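PDB 5FL3: pili retraction protein PilT from Thermus thermophilus, which probably binds and hydrolyses ATP, as an ATPase of the GSP E family, to drive the retraction of pili. Local coordinates for residues P50-P53 with K54-E57; I154-I157 with N158-A162; L340-L343 with E344-L347. One frame throughout, in Å; residues are numbered along the deposited sequence.

How the interactions relate
Followed from the N terminus, three short contacts illustrate how helix ends are secured. Interaction 1 turns the loop after strand 42-45 into helix 53-63, which lies against the antiparallel sheet of the N-terminal part. Interaction 2 comes about a hundred residues later, at the far end of helix 146-160, the helix that follows the P-loop, beside the mixed sheet. Interaction 3 starts helix 343-349 after the loop from helix 328-337. Each joins neighbouring residues and closes no long loop. They run in series, none nesting or crossing, and their nearest atoms are at least about 22 Å apart.

Interaction 1 (P50-P53 with K54-E57); sequences PLTP and KEVE
A capping box between Thr52 and Glu55 opens helix 53-63, a small worked case of how a helix start is supplied with partners. In this motif the N-cap side chain accepts a backbone N-H from three residues on, and the side chain found there returns the bond. Both arms are made here. Glu55 N donates to Thr52 OG1 at 3.1 Å, and Thr52 N donates to Glu55 OE1 at 2.7 Å, meeting that oxygen nearly head-on to its C-O bond. The threonine hydroxyl adds a third link by donating to the same carboxylate oxygen, OG1 to OE1 3.1 Å, but it arrives from above the carboxylate plane, 38° out of it. Glu55 OE1 is thus held by two donors from one residue, which should fix the rotation of its carboxylate.

The torsions explain the fit. Thr52 has OG1 between its backbone N and carbonyl carbon (chi1 66°), turned to the first helical turn, while the Glu55 chain, extended beyond CG, reaches back across the threonine. Pro53, next after the cap, has no N-H to offer, and at the first position of a helix none is required. Regular helical bonding then begins, with Val56 N to Thr52 O at 3.0 Å and Glu57 N to Pro53 O also at 3.0 Å. The carboxylate of Glu57 is engaged farther along the helix, in a salt bridge with Arg61. Pro53 and Val56 rest on Ser100 and Phe101 of strand 100-108, so the capped turn lies against the antiparallel sheet. Beneath the polar box, a hydrophobic staple joins the residue before the cap to the helix: Leu51 CB meets the CG2 methyl of Val56 at 3.8 Å.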
loop_
_atom_site.group_PDB
_atom_site.type_symbol
_atom_site.label_atom_id
_atom_site.label_comp_id
_atom_site.label_asym_id
_atom_site.label_seq_id
_atom_site.Cartn_x
_atom_site.Cartn_y
_atom_site.Cartn_z
ATOM N N PRO A 50 -2.779 12.817 -30.119
ATOM C CA PRO A 50 -4.051 12.637 -29.409
ATOM C C PRO A 50 -4.865 11.474 -29.944
ATOM O O PRO A 50 -5.039 11.374 -31.155
ATOM C CB PRO A 50 -4.784 13.952 -29.665
ATOM C CG PRO A 50 -3.701 14.942 -29.848
ATOM C CD PRO A 50 -2.535 14.226 -30.467
ATOM N N LEU A 51 -5.344 10.605 -29.061
ATOM C CA LEU A 51 -6.283 9.562 -29.453
ATOM C C LEU A 51 -7.616 10.187 -29.865
ATOM O O LEU A 51 -8.077 11.149 -29.244
ATOM C CB LEU A 51 -6.502 8.571 -28.303
ATOM C CG LEU A 51 -5.270 7.812 -27.819
ATOM C CD1 LEU A 51 -5.359 7.578 -26.335
ATOM C CD2 LEU A 51 -5.097 6.489 -28.554
ATOM N N THR A 52 -8.240 9.647 -30.903
ATOM C CA THR A 52 -9.575 10.092 -31.290
ATOM C C THR A 52 -10.594 9.177 -30.643
ATOM O O THR A 52 -10.259 8.050 -30.253
ATOM C CB THR A 52 -9.770 10.073 -32.822
ATOM O OG1 THR A 52 -9.731 8.716 -33.287
ATOM C CG2 THR A 52 -8.687 10.916 -33.526
ATOM N N PRO A 53 -11.840 9.650 -30.513
ATOM C CA PRO A 53 -12.890 8.762 -30.011
ATOM C C PRO A 53 -12.899 7.428 -30.761
ATOM O O PRO A 53 -12.982 6.347 -30.141
ATOM C CB PRO A 53 -14.173 9.549 -30.277
ATOM C CG PRO A 53 -13.739 10.975 -30.245
ATOM C CD PRO A 53 -12.310 11.036 -30.678
ATOM N N LYS A 54 -12.784 7.511 -32.087
ATOM C CA LYS A 54 -12.804 6.319 -32.922
ATOM C C LYS A 54 -11.694 5.347 -32.514
ATOM O O LYS A 54 -11.942 4.154 -32.382
ATOM C CB LYS A 54 -12.693 6.689 -34.404
ATOM C CG LYS A 54 -13.680 5.913 -35.282
ATOM C CD LYS A 54 -14.351 6.803 -36.336
ATOM C CE LYS A 54 -15.506 6.061 -37.018
ATOM N NZ LYS A 54 -16.225 6.872 -38.052
ATOM N N GLU A 55 -10.490 5.856 -32.273
ATOM C CA GLU A 55 -9.381 4.989 -31.894
ATOM C C GLU A 55 -9.557 4.374 -30.511
ATOM O O GLU A 55 -9.211 3.209 -30.314
ATOM C CB GLU A 55 -8.070 5.749 -31.934
ATOM C CG GLU A 55 -7.524 6.007 -33.310
ATOM C CD GLU A 55 -6.480 7.097 -33.280
ATOM O OE1 GLU A 55 -6.753 8.131 -32.629
ATOM O OE2 GLU A 55 -5.391 6.924 -33.873
ATOM N N VAL A 56 -10.072 5.147 -29.550
ATOM C CA VAL A 56 -10.260 4.601 -28.204
ATOM C C VAL A 56 -11.279 3.469 -28.259
ATOM O O VAL A 56 -11.062 2.408 -27.691
ATOM C CB VAL A 56 -10.707 5.669 -27.176
ATOM C CG1 VAL A 56 -10.890 5.032 -25.804
ATOM C CG2 VAL A 56 -9.687 6.780 -27.096
ATOM N N GLU A 57 -12.363 3.675 -28.989
ATOM C CA GLU A 57 -13.358 2.630 -29.155
ATOM C C GLU A 57 -12.771 1.350 -29.755
ATOM O O GLU A 57 -13.115 0.241 -29.326
ATOM C CB GLU A 57 -14.492 3.128 -30.023
ATOM C CG GLU A 57 -15.604 2.131 -30.216
ATOM C CD GLU A 57 -16.831 2.771 -30.820
ATOM O OE1 GLU A 57 -16.712 3.932 -31.277
ATOM O OE2 GLU A 57 -17.904 2.126 -30.836
#

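Interaction 2 (I154-I157 with N158-A162)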
loop_
_atom_site.group_PDB
_atom_site.type_symbol
_atom_site.label_atom_id
_atom_site.label_comp_id
_atom_site.label_asym_id
_atom_site.label_seq_id
_atom_site.Cartn_x
_atom_site.Cartn_y
_atom_site.Cartn_z
ATOM N N ILE A 154 4.588 -10.042 2.671
ATOM C CA ILE A 154 3.879 -11.302 2.505
ATOM C C ILE A 154 4.775 -12.330 1.813
ATOM O O ILE A 154 4.777 -13.515 2.156
ATOM C CB ILE A 154 2.570 -11.103 1.681
ATOM C CG1 ILE A 154 1.552 -10.275 2.466
ATOM C CG2 ILE A 154 1.973 -12.436 1.250
ATOM C CD1 ILE A 154 0.287 -10.022 1.726
ATOM N N ASP A 155 5.536 -11.855 0.836
ATOM C CA ASP A 155 6.431 -12.689 0.045
ATOM C C ASP A 155 7.502 -13.327 0.917
ATOM O O ASP A 155 7.900 -14.464 0.710
ATOM C CB ASP A 155 7.073 -11.841 -1.061
ATOM C CG ASP A 155 7.991 -12.642 -1.968
ATOM O OD1 ASP A 155 7.484 -13.521 -2.700
ATOM O OD2 ASP A 155 9.216 -12.370 -1.962
ATOM N N HIS A 156 7.960 -12.573 1.903
ATOM C CA HIS A 156 9.004 -13.039 2.793
ATOM C C HIS A 156 8.519 -14.166 3.653
ATOM O O HIS A 156 9.236 -15.142 3.874
ATOM C CB HIS A 156 9.492 -11.921 3.694
ATOM C CG HIS A 156 10.558 -12.362 4.640
ATOM N ND1 HIS A 156 11.860 -12.590 4.239
ATOM C CD2 HIS A 156 10.514 -12.641 5.964
ATOM C CE1 HIS A 156 12.573 -12.975 5.279
ATOM N NE2 HIS A 156 11.781 -13.016 6.338
ATOM N N ILE A 157 7.303 -13.991 4.164
ATOM C CA ILE A 157 6.595 -15.011 4.933
ATOM C C ILE A 157 6.351 -16.271 4.084
ATOM O O ILE A 157 6.640 -17.404 4.496
ATOM C CB ILE A 157 5.254 -14.447 5.452
ATOM C CG1 ILE A 157 5.515 -13.396 6.527
ATOM C CG2 ILE A 157 4.364 -15.553 5.988
ATOM C CD1 ILE A 157 4.291 -12.634 6.925
ATOM N N ASN A 158 5.843 -16.044 2.880
ATOM C CA ASN A 158 5.495 -17.115 1.959
ATOM C C ASN A 158 6.715 -17.973 1.636
ATOM O O ASN A 158 6.580 -19.153 1.293
ATOM C CB ASN A 158 4.883 -16.506 0.677
ATOM C CG ASN A 158 4.542 -17.544 -0.404
ATOM O OD1 ASN A 158 4.212 -18.703 -0.124
ATOM N ND2 ASN A 158 4.609 -17.107 -1.654
ATOM N N LEU A 159 7.914 -17.405 1.734
ATOM C CA LEU A 159 9.037 -18.181 1.260
ATOM C C LEU A 159 9.959 -18.683 2.375
ATOM O O LEU A 159 10.929 -19.375 2.097
ATOM C CB LEU A 159 9.797 -17.385 0.196
ATOM C CG LEU A 159 10.815 -16.292 0.440
ATOM C CD1 LEU A 159 12.185 -16.923 0.492
ATOM C CD2 LEU A 159 10.737 -15.265 -0.690
ATOM N N HIS A 160 9.623 -18.400 3.630
ATOM C CA HIS A 160 10.394 -18.919 4.753
ATOM C C HIS A 160 9.531 -19.585 5.808
ATOM O O HIS A 160 10.067 -20.159 6.732
ATOM C CB HIS A 160 11.217 -17.808 5.429
ATOM C CG HIS A 160 12.318 -17.277 4.577
ATOM N ND1 HIS A 160 12.523 -15.929 4.380
ATOM C CD2 HIS A 160 13.260 -17.912 3.843
ATOM C CE1 HIS A 160 13.552 -15.754 3.570
ATOM N NE2 HIS A 160 14.014 -16.943 3.226
ATOM N N TYR A 161 8.208 -19.483 5.689
ATOM C CA TYR A 161 7.289 -20.033 6.688
ATOM C C TYR A 161 6.171 -20.859 6.059
ATOM O O TYR A 161 5.714 -20.562 4.967
ATOM C CB TYR A 161 6.671 -18.916 7.523
ATOM C CG TYR A 161 7.651 -18.072 8.306
ATOM C CD1 TYR A 161 8.078 -18.457 9.567
ATOM C CD2 TYR A 161 8.120 -16.868 7.800
ATOM C CE1 TYR A 161 8.960 -17.675 10.294
ATOM C CE2 TYR A 161 8.995 -16.081 8.515
ATOM C CZ TYR A 161 9.416 -16.489 9.764
ATOM O OH TYR A 161 10.295 -15.705 10.483
ATOM N N ALA A 162 5.727 -21.901 6.749
ATOM C CA ALA A 162 4.618 -22.711 6.247
ATOM C C ALA A 162 3.311 -22.273 6.919
ATOM O O ALA A 162 2.922 -22.797 7.958
ATOM C CB ALA A 162 4.879 -24.187 6.479
HETATM O O HOH W 1 4.934 -14.507 -2.776
HETATM O O HOH W 2 11.186 -13.341 9.339
#
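His160 turns the edge of its imidazole, led by ND1, toward one face of His156, an offset edge-to-face pair with ring centroids 4.6 Å apart and planes at 72°. CG lies opposite the backbone N of His156 (chi1 179°), which sends the ring outward from the helix, where the His160 edge meets its face. In its plane, NE2 meets a water at 3.1 Å that also binds Tyr161 OH at 2.8 Å and lies in the plane of the tyrosine ring as well; ND1 bonds a glycerol, probably from the crystallisation liquor. A glutamine in place of His156 would probably leave the edge of His160 without an aromatic face to meet and this water bridge weakened or broken. Elsewhere on the turn, a second water accepts from Asn158 ND2 at 2.9 Å and donates to Asp155 OD1, which also forms a salt bridge with Lys179, while Asn158 ND2 also bonds Lys177 O. Ile157 O takes two backbone donors: Tyr161 N at 2.9 Å, and His160 N at 3.3 Å from above the carbonyl plane. Such doubled acceptance suits the C-terminal end of an alpha-helix, here helix 146-160, whose other end follows the P-loop that holds ADP.

Interaction 3 (L340-L343 with E344-L347)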
loop_
_atom_site.group_PDB
_atom_site.type_symbol
_atom_site.label_atom_id
_atom_site.label_comp_id
_atom_site.label_asym_id
_atom_site.label_seq_id
_atom_site.Cartn_x
_atom_site.Cartn_y
_atom_site.Cartn_z
ATOM N N LEU A 340 20.121 11.602 -1.342
ATOM C CA LEU A 340 19.045 10.883 -2.023
ATOM C C LEU A 340 17.819 11.784 -2.249
ATOM O O LEU A 340 16.990 11.516 -3.121
ATOM C CB LEU A 340 18.666 9.635 -1.233
ATOM C CG LEU A 340 19.702 8.503 -1.288
ATOM C CD1 LEU A 340 19.402 7.413 -0.248
ATOM C CD2 LEU A 340 19.763 7.908 -2.685
ATOM N N ILE A 341 17.723 12.866 -1.477
ATOM C CA ILE A 341 16.673 13.865 -1.677
ATOM C C ILE A 341 17.229 15.291 -1.579
ATOM O O ILE A 341 18.265 15.526 -0.946
ATOM C CB ILE A 341 15.516 13.706 -0.646
ATOM C CG1 ILE A 341 16.055 13.691 0.787
ATOM C CG2 ILE A 341 14.730 12.445 -0.912
ATOM C CD1 ILE A 341 14.976 13.669 1.863
ATOM N N SER A 342 16.531 16.242 -2.196
ATOM C CA SER A 342 16.936 17.639 -2.119
ATOM C C SER A 342 16.611 18.206 -0.752
ATOM O O SER A 342 15.849 17.614 0.014
ATOM C CB SER A 342 16.250 18.467 -3.188
ATOM O OG SER A 342 14.875 18.596 -2.899
ATOM N N LEU A 343 17.192 19.360 -0.445
ATOM C CA LEU A 343 16.879 20.047 0.795
ATOM C C LEU A 343 15.436 20.526 0.762
ATOM O O LEU A 343 14.721 20.466 1.763
ATOM C CB LEU A 343 17.829 21.228 1.014
ATOM C CG LEU A 343 17.541 22.129 2.220
ATOM C CD1 LEU A 343 17.625 21.353 3.535
ATOM C CD2 LEU A 343 18.505 23.291 2.215
ATOM N N GLU A 344 15.016 21.007 -0.401
ATOM C CA GLU A 344 13.658 21.505 -0.572
ATOM C C GLU A 344 12.648 20.402 -0.279
ATOM O O GLU A 344 11.759 20.558 0.558
ATOM C CB GLU A 344 13.464 22.044 -1.983
ATOM C CG GLU A 344 12.156 22.787 -2.178
ATOM C CD GLU A 344 11.956 23.275 -3.611
ATOM O OE1 GLU A 344 12.737 22.860 -4.507
ATOM O OE2 GLU A 344 11.012 24.070 -3.836
ATOM N N ASP A 345 12.808 19.277 -0.964
ATOM C CA ASP A 345 11.953 18.122 -0.749
ATOM C C ASP A 345 12.043 17.591 0.702
ATOM O O ASP A 345 11.018 17.270 1.312
ATOM C CB ASP A 345 12.298 17.022 -1.762
ATOM C CG ASP A 345 11.810 17.349 -3.158
ATOM O OD1 ASP A 345 10.954 18.257 -3.302
ATOM O OD2 ASP A 345 12.276 16.701 -4.115
ATOM N N ALA A 346 13.254 17.511 1.252
ATOM C CA ALA A 346 13.413 17.100 2.635
ATOM C C ALA A 346 12.634 18.023 3.586
ATOM O O ALA A 346 12.034 17.554 4.561
ATOM C CB ALA A 346 14.881 17.063 3.015
ATOM N N LEU A 347 12.621 19.324 3.298
ATOM C CA LEU A 347 11.982 20.289 4.199
ATOM C C LEU A 347 10.473 20.340 4.031
ATOM O O LEU A 347 9.751 20.595 4.993
ATOM C CB LEU A 347 12.554 21.692 3.999
ATOM C CG LEU A 347 13.737 22.072 4.894
ATOM C CD1 LEU A 347 14.534 23.171 4.234
ATOM C CD2 LEU A 347 13.268 22.498 6.283
#
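A chi1 of 70° places Ser342 OG between its own backbone N and carbonyl carbon, facing the first turn of helix 343-349, where Asp345 N donates to it at 2.9 Å in a nearly straight bond. Ile341 has a comparable first torsion for CG1 (chi1 53°), and its chain then runs extended, carrying CD1 to the methyl of Ala346, CB, at 3.6 Å.

Ser342 is therefore the N-cap, and the example shows that a cap need not be a full box. Asp345 occupies the position from which a side chain could return the bond, yet its nearer carboxylate oxygen, OD2, stays 4.7 Å from Ser342 N, and its CB and CG simply lie alongside the serine OG. The Ile341 and Ala346 pair, spanning from the residue before the cap to the fourth helical residue, is a hydrophobic staple, with the side chain of Ile341 reaching over the small alanine. Backbone bonding follows, Ala346 N to Ser342 O at 2.9 Å and Leu347 N to Leu343 O at 2.8 Å. One turn apart, Leu343 and Leu347 lie side by side and point the same way, their CD1 atoms 3.7 Å from each other, forming a small apolar ridge.

That ridge is received by helix 353-361, where Phe356 touches Leu343, Ala346 and Leu347, while Tyr336 of helix 328-337 also meets Leu343. Ile341 packs inward on Leu332 and Leu335 of helix 328-337 and on Leu279 of strand 270-280, so the capped turn is set between two helices and the mixed sheet.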